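Local coordinates for antigen TpF1 (Treponema pallidum, PDB 2FJC), which binds ferric iron as a mini-ferritin of the Dps family and may also play a structural role in the outer membrane, at residues I11-E16 with Q121-E126; T115-T120 with T137-T142. All coordinates share one frame; numbering follows the deposited sequence.

Both contacts fasten the same helix, 99-127, to a different neighbour in the four-helix bundle of a Dps-type subunit. In contact 1 its C-terminal part, 121-126, lies against 11-16 near the start of helix 8-38; in contact 2 the preceding turns, 115-120, lie against 137-142 of helix 130-154. Along the chain the order is 11-16, 115-120, 121-126, 137-142, and the two pairings interleave. Their centres are about 12 Å apart on the same side of the chain's centre, and they touch where Gln121 packs on Leu140. Helix 99-127 thus joins the first and last long helices of the bundle, in an assembly of twelve chains.

Contact 1 of 2, residues I11-E16 with Q121-E126; sequences IAAICE and QVLAAE
Leu123 and Ile14 lie alongside each other, pointing opposite ways, and between them they account for most of the 153 Å² buried here. CG1 of Ile14 lies 4.0 Å from CB of Leu123, near the base of the leucine. CD1 of Ile14 reaches further and ends 3.8 Å from CA of Ala124, against backbone as much as side chain. Anti to the carbonyl carbon (chi1 -73°), CG1 carries an extended chain (chi2 170°) that brings the methyl across to helix 99-127. In the return direction CD1 of Leu123 packs on the methyl of Ala13, 4.2 Å from Ala13 CB. This is the antiparallel pairing of the first and third long helices of a ferritin-like four-helix bundle, with segment axes 9.8 Å apart at closest and their directions at 157°. Besides the backbone of Ala124, its methyl also receives CD1 of Ile14. No hydrogen bond crosses the interface, and the side chains that meet are all apolar. Around Ile14 the packing is carried on by Leu72, Asp129 and Thr132, the last on helix 130-154, while the carbonyl oxygens of Leu123 and Ala124 share the hydroxyl of Ser127 as a hydrogen-bond partner.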
loop_
_atom_site.group_PDB
_atom_site.type_symbol
_atom_site.label_atom_id
_atom_site.label_comp_id
_atom_site.label_asym_id
_atom_site.label_seq_id
_atom_site.Cartn_x
_atom_site.Cartn_y
_atom_site.Cartn_z
ATOM N N ILE B 11 6.405 29.938 -31.802
ATOM C CA ILE B 11 5.733 28.661 -31.621
ATOM C C ILE B 11 6.148 27.683 -32.714
ATOM O O ILE B 11 6.291 26.488 -32.464
ATOM C CB ILE B 11 4.178 28.780 -31.586
ATOM C CG1 ILE B 11 3.610 28.771 -32.995
ATOM C CG2 ILE B 11 3.750 30.001 -30.808
ATOM C CD1 ILE B 11 3.228 27.384 -33.451
ATOM N N ALA B 12 6.366 28.193 -33.920
ATOM C CA ALA B 12 6.783 27.346 -35.031
ATOM C C ALA B 12 8.177 26.798 -34.781
ATOM O O ALA B 12 8.459 25.628 -35.044
ATOM C CB ALA B 12 6.792 28.133 -36.324
ATOM N N ALA B 13 9.061 27.657 -34.293
ATOM C CA ALA B 13 10.427 27.240 -34.012
ATOM C C ALA B 13 10.446 26.209 -32.878
ATOM O O ALA B 13 11.182 25.225 -32.929
ATOM C CB ALA B 13 11.275 28.436 -33.639
ATOM N N ILE B 14 9.630 26.440 -31.855
ATOM C CA ILE B 14 9.547 25.519 -30.734
ATOM C C ILE B 14 8.989 24.169 -31.192
ATOM O O ILE B 14 9.517 23.123 -30.814
ATOM C CB ILE B 14 8.669 26.103 -29.608
ATOM C CG1 ILE B 14 9.429 27.228 -28.906
ATOM C CG2 ILE B 14 8.295 25.032 -28.614
ATOM C CD1 ILE B 14 8.595 28.046 -27.951
ATOM N N CYS B 15 7.938 24.190 -32.009
ATOM C CA CYS B 15 7.350 22.953 -32.511
ATOM C C CYS B 15 8.356 22.151 -33.320
ATOM O O CYS B 15 8.376 20.925 -33.259
ATOM C CB CYS B 15 6.137 23.242 -33.393
ATOM S SG CYS B 15 4.687 23.734 -32.475
ATOM N N GLU B 16 9.189 22.847 -34.085
ATOM C CA GLU B 16 10.190 22.171 -34.900
ATOM C C GLU B 16 11.182 21.454 -33.978
ATOM O O GLU B 16 11.597 20.335 -34.244
ATOM C CB GLU B 16 10.917 23.178 -35.799
ATOM C CG GLU B 16 11.487 22.562 -37.076
ATOM C CD GLU B 16 10.493 21.619 -37.770
ATOM O OE1 GLU B 16 9.335 22.033 -38.001
ATOM O OE2 GLU B 16 10.869 20.461 -38.082
ATOM N N GLN B 121 14.612 25.113 -24.374
ATOM C CA GLN B 121 14.230 25.808 -23.167
ATOM C C GLN B 121 14.509 27.292 -23.315
ATOM O O GLN B 121 13.714 28.106 -22.853
ATOM C CB GLN B 121 14.894 25.179 -21.923
ATOM C CG GLN B 121 15.993 25.918 -21.203
ATOM C CD GLN B 121 15.592 27.245 -20.595
ATOM O OE1 GLN B 121 14.593 27.363 -19.887
ATOM N NE2 GLN B 121 16.399 28.260 -20.862
ATOM N N VAL B 122 15.599 27.651 -23.992
ATOM C CA VAL B 122 15.924 29.056 -24.212
ATOM C C VAL B 122 14.847 29.691 -25.091
ATOM O O VAL B 122 14.370 30.782 -24.795
ATOM C CB VAL B 122 17.321 29.226 -24.881
ATOM C CG1 VAL B 122 17.509 30.645 -25.399
ATOM C CG2 VAL B 122 18.412 28.914 -23.862
ATOM N N LEU B 123 14.454 29.003 -26.158
ATOM C CA LEU B 123 13.419 29.511 -27.050
ATOM C C LEU B 123 12.125 29.739 -26.290
ATOM O O LEU B 123 11.508 30.798 -26.383
ATOM C CB LEU B 123 13.135 28.530 -28.184
ATOM C CG LEU B 123 14.122 28.484 -29.352
ATOM C CD1 LEU B 123 13.664 27.433 -30.370
ATOM C CD2 LEU B 123 14.204 29.855 -30.012
ATOM N N ALA B 124 11.716 28.727 -25.539
ATOM C CA ALA B 124 10.487 28.795 -24.769
ATOM C C ALA B 124 10.532 29.913 -23.739
ATOM O O ALA B 124 9.567 30.651 -23.566
ATOM C CB ALA B 124 10.236 27.470 -24.088
ATOM N N ALA B 125 11.666 30.041 -23.065
ATOM C CA ALA B 125 11.834 31.065 -22.044
ATOM C C ALA B 125 11.741 32.467 -22.642
ATOM O O ALA B 125 11.039 33.322 -22.111
ATOM C CB ALA B 125 13.177 30.880 -21.334
ATOM N N GLU B 126 12.432 32.700 -23.750
ATOM C CA GLU B 126 12.413 34.012 -24.373
ATOM C C GLU B 126 11.063 34.369 -24.990
ATOM O O GLU B 126 10.718 35.540 -25.081
ATOM C CB GLU B 126 13.527 34.115 -25.425
ATOM C CG GLU B 126 14.919 33.797 -24.845
ATOM C CD GLU B 126 16.077 33.991 -25.832
ATOM O OE1 GLU B 126 15.998 33.484 -26.980
ATOM O OE2 GLU B 126 17.078 34.639 -25.444
#

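Contact 2 of 2, residues T115-T120 with T137-T142; sequences TRFSQT and TDILRT
Phe117 meets Leu140 and Ile139 with different parts of its side chain. The methylene does one job: CB of Phe117 is modelled 3.3 Å from CD1 of Leu140, a tight spacing whose exact value is doubtful. The ring does the other, receiving CG2 of Ile139 over one face in a CH-pi contact. CG2 of Ile139 stands 4.2 Å from the centroid of the Phe117 ring and 24° off its normal, displaced toward the rim, and 3.8 Å from Phe117 CE2. Lying anti to the backbone N of Ile139, this branch is turned toward helix 99-127. The ring of Phe117 also meets that of His21 on helix 8-38, their planes about 50° apart, and touches Ile65 on helix 44-71, so it sits among all four helices of the ferritin-like bundle. One residue on, Ser118 OG lies beside both methyls of Leu140, 4.0 Å from Leu140 CD2. This hydroxyl is hydrogen-bonded to the carbonyl of Ser114 in its own helix, one turn back, and offers Leu140 only packing. Further along, Thr120 turns its hydroxyl to His21 instead. The segments run antiparallel at 154°. With no hydrogen bond between them, their 202 Å² of buried surface joins them through van der Waals packing, including one CH-pi contact, while the charged Asp138 and Arg141 are engaged between subunits, Arg141 with Asp138 of one neighbouring subunit and Asp138 with Arg141 of another.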
loop_
_atom_site.group_PDB
_atom_site.type_symbol
_atom_site.label_atom_id
_atom_site.label_comp_id
_atom_site.label_asym_id
_atom_site.label_seq_id
_atom_site.Cartn_x
_atom_site.Cartn_y
_atom_site.Cartn_z
ATOM N N THR B 115 22.030 19.296 -24.842
ATOM C CA THR B 115 22.297 20.542 -25.537
ATOM C C THR B 115 21.102 20.897 -26.439
ATOM O O THR B 115 20.728 22.064 -26.560
ATOM C CB THR B 115 23.603 20.468 -26.370
ATOM O OG1 THR B 115 23.430 19.562 -27.461
ATOM C CG2 THR B 115 24.758 19.985 -25.510
ATOM N N ARG B 116 20.490 19.893 -27.055
ATOM C CA ARG B 116 19.346 20.163 -27.909
ATOM C C ARG B 116 18.156 20.665 -27.089
ATOM O O ARG B 116 17.483 21.612 -27.484
ATOM C CB ARG B 116 18.961 18.921 -28.717
ATOM C CG ARG B 116 20.046 18.523 -29.708
ATOM C CD ARG B 116 19.471 18.259 -31.088
ATOM N NE ARG B 116 18.797 19.434 -31.632
ATOM C CZ ARG B 116 19.409 20.576 -31.926
ATOM N NH1 ARG B 116 18.716 21.596 -32.416
ATOM N NH2 ARG B 116 20.719 20.696 -31.737
ATOM N N PHE B 117 17.909 20.044 -25.941
ATOM C CA PHE B 117 16.804 20.460 -25.083
ATOM C C PHE B 117 17.029 21.861 -24.540
ATOM O O PHE B 117 16.088 22.637 -24.401
ATOM C CB PHE B 117 16.612 19.496 -23.909
ATOM C CG PHE B 117 15.890 18.225 -24.270
ATOM C CD1 PHE B 117 14.666 18.262 -24.918
ATOM C CD2 PHE B 117 16.424 16.989 -23.938
ATOM C CE1 PHE B 117 13.984 17.088 -25.227
ATOM C CE2 PHE B 117 15.748 15.815 -24.243
ATOM C CZ PHE B 117 14.525 15.866 -24.890
ATOM N N SER B 118 18.279 22.184 -24.225
ATOM C CA SER B 118 18.602 23.505 -23.712
ATOM C C SER B 118 18.243 24.597 -24.721
ATOM O O SER B 118 17.794 25.673 -24.337
ATOM C CB SER B 118 20.085 23.597 -23.363
ATOM O OG SER B 118 20.357 22.969 -22.129
ATOM N N GLN B 119 18.435 24.322 -26.005
ATOM C CA GLN B 119 18.109 25.314 -27.019
ATOM C C GLN B 119 16.611 25.579 -26.978
ATOM O O GLN B 119 16.170 26.720 -27.089
ATOM C CB GLN B 119 18.514 24.825 -28.410
ATOM C CG GLN B 119 19.962 24.394 -28.494
ATOM C CD GLN B 119 20.323 23.824 -29.852
ATOM O OE1 GLN B 119 19.545 23.078 -30.456
ATOM N NE2 GLN B 119 21.515 24.162 -30.335
ATOM N N THR B 120 15.838 24.513 -26.808
ATOM C CA THR B 120 14.399 24.631 -26.755
ATOM C C THR B 120 13.971 25.391 -25.505
ATOM O O THR B 120 13.079 26.234 -25.563
ATOM C CB THR B 120 13.742 23.258 -26.756
ATOM O OG1 THR B 120 14.178 22.532 -27.909
ATOM C CG2 THR B 120 12.230 23.394 -26.801
ATOM N N THR B 137 12.666 21.764 -19.007
ATOM C CA THR B 137 13.542 21.904 -17.850
ATOM C C THR B 137 13.482 20.667 -16.942
ATOM O O THR B 137 14.505 20.239 -16.413
ATOM C CB THR B 137 13.183 23.166 -17.024
ATOM O OG1 THR B 137 13.361 24.337 -17.834
ATOM C CG2 THR B 137 14.075 23.270 -15.799
ATOM N N ASP B 138 12.291 20.095 -16.758
ATOM C CA ASP B 138 12.154 18.908 -15.916
ATOM C C ASP B 138 12.969 17.767 -16.512
ATOM O O ASP B 138 13.640 17.024 -15.801
ATOM C CB ASP B 138 10.691 18.468 -15.797
ATOM C CG ASP B 138 9.887 19.335 -14.831
ATOM O OD1 ASP B 138 10.503 20.115 -14.067
ATOM O OD2 ASP B 138 8.635 19.223 -14.832
ATOM N N ILE B 139 12.884 17.625 -17.826
ATOM C CA ILE B 139 13.611 16.594 -18.538
ATOM C C ILE B 139 15.108 16.883 -18.441
ATOM O O ILE B 139 15.909 15.981 -18.228
ATOM C CB ILE B 139 13.171 16.559 -20.002
ATOM C CG1 ILE B 139 11.712 16.095 -20.078
ATOM C CG2 ILE B 139 14.086 15.654 -20.799
ATOM C CD1 ILE B 139 11.086 16.208 -21.474
ATOM N N LEU B 140 15.472 18.150 -18.589
ATOM C CA LEU B 140 16.856 18.577 -18.494
ATOM C C LEU B 140 17.418 18.203 -17.112
ATOM O O LEU B 140 18.581 17.815 -16.987
ATOM C CB LEU B 140 16.929 20.091 -18.691
ATOM C CG LEU B 140 17.727 20.752 -19.817
ATOM C CD1 LEU B 140 18.078 19.782 -20.935
ATOM C CD2 LEU B 140 16.896 21.921 -20.331
ATOM N N ARG B 141 16.596 18.317 -16.076
ATOM C CA ARG B 141 17.049 17.988 -14.738
ATOM C C ARG B 141 17.373 16.506 -14.616
ATOM O O ARG B 141 18.421 16.155 -14.081
ATOM C CB ARG B 141 16.010 18.373 -13.683
ATOM C CG ARG B 141 16.528 18.184 -12.258
ATOM C CD ARG B 141 15.481 18.481 -11.179
ATOM N NE ARG B 141 14.747 19.721 -11.434
ATOM C CZ ARG B 141 14.044 20.375 -10.511
ATOM N NH1 ARG B 141 13.983 19.910 -9.267
ATOM N NH2 ARG B 141 13.392 21.488 -10.833
ATOM N N THR B 142 16.499 15.632 -15.116
ATOM C CA THR B 142 16.782 14.207 -15.009
ATOM C C THR B 142 17.976 13.818 -15.893
ATOM O O THR B 142 18.751 12.923 -15.538
ATOM C CB THR B 142 15.549 13.329 -15.362
ATOM O OG1 THR B 142 15.302 13.386 -16.767
ATOM C CG2 THR B 142 14.319 13.811 -14.620
#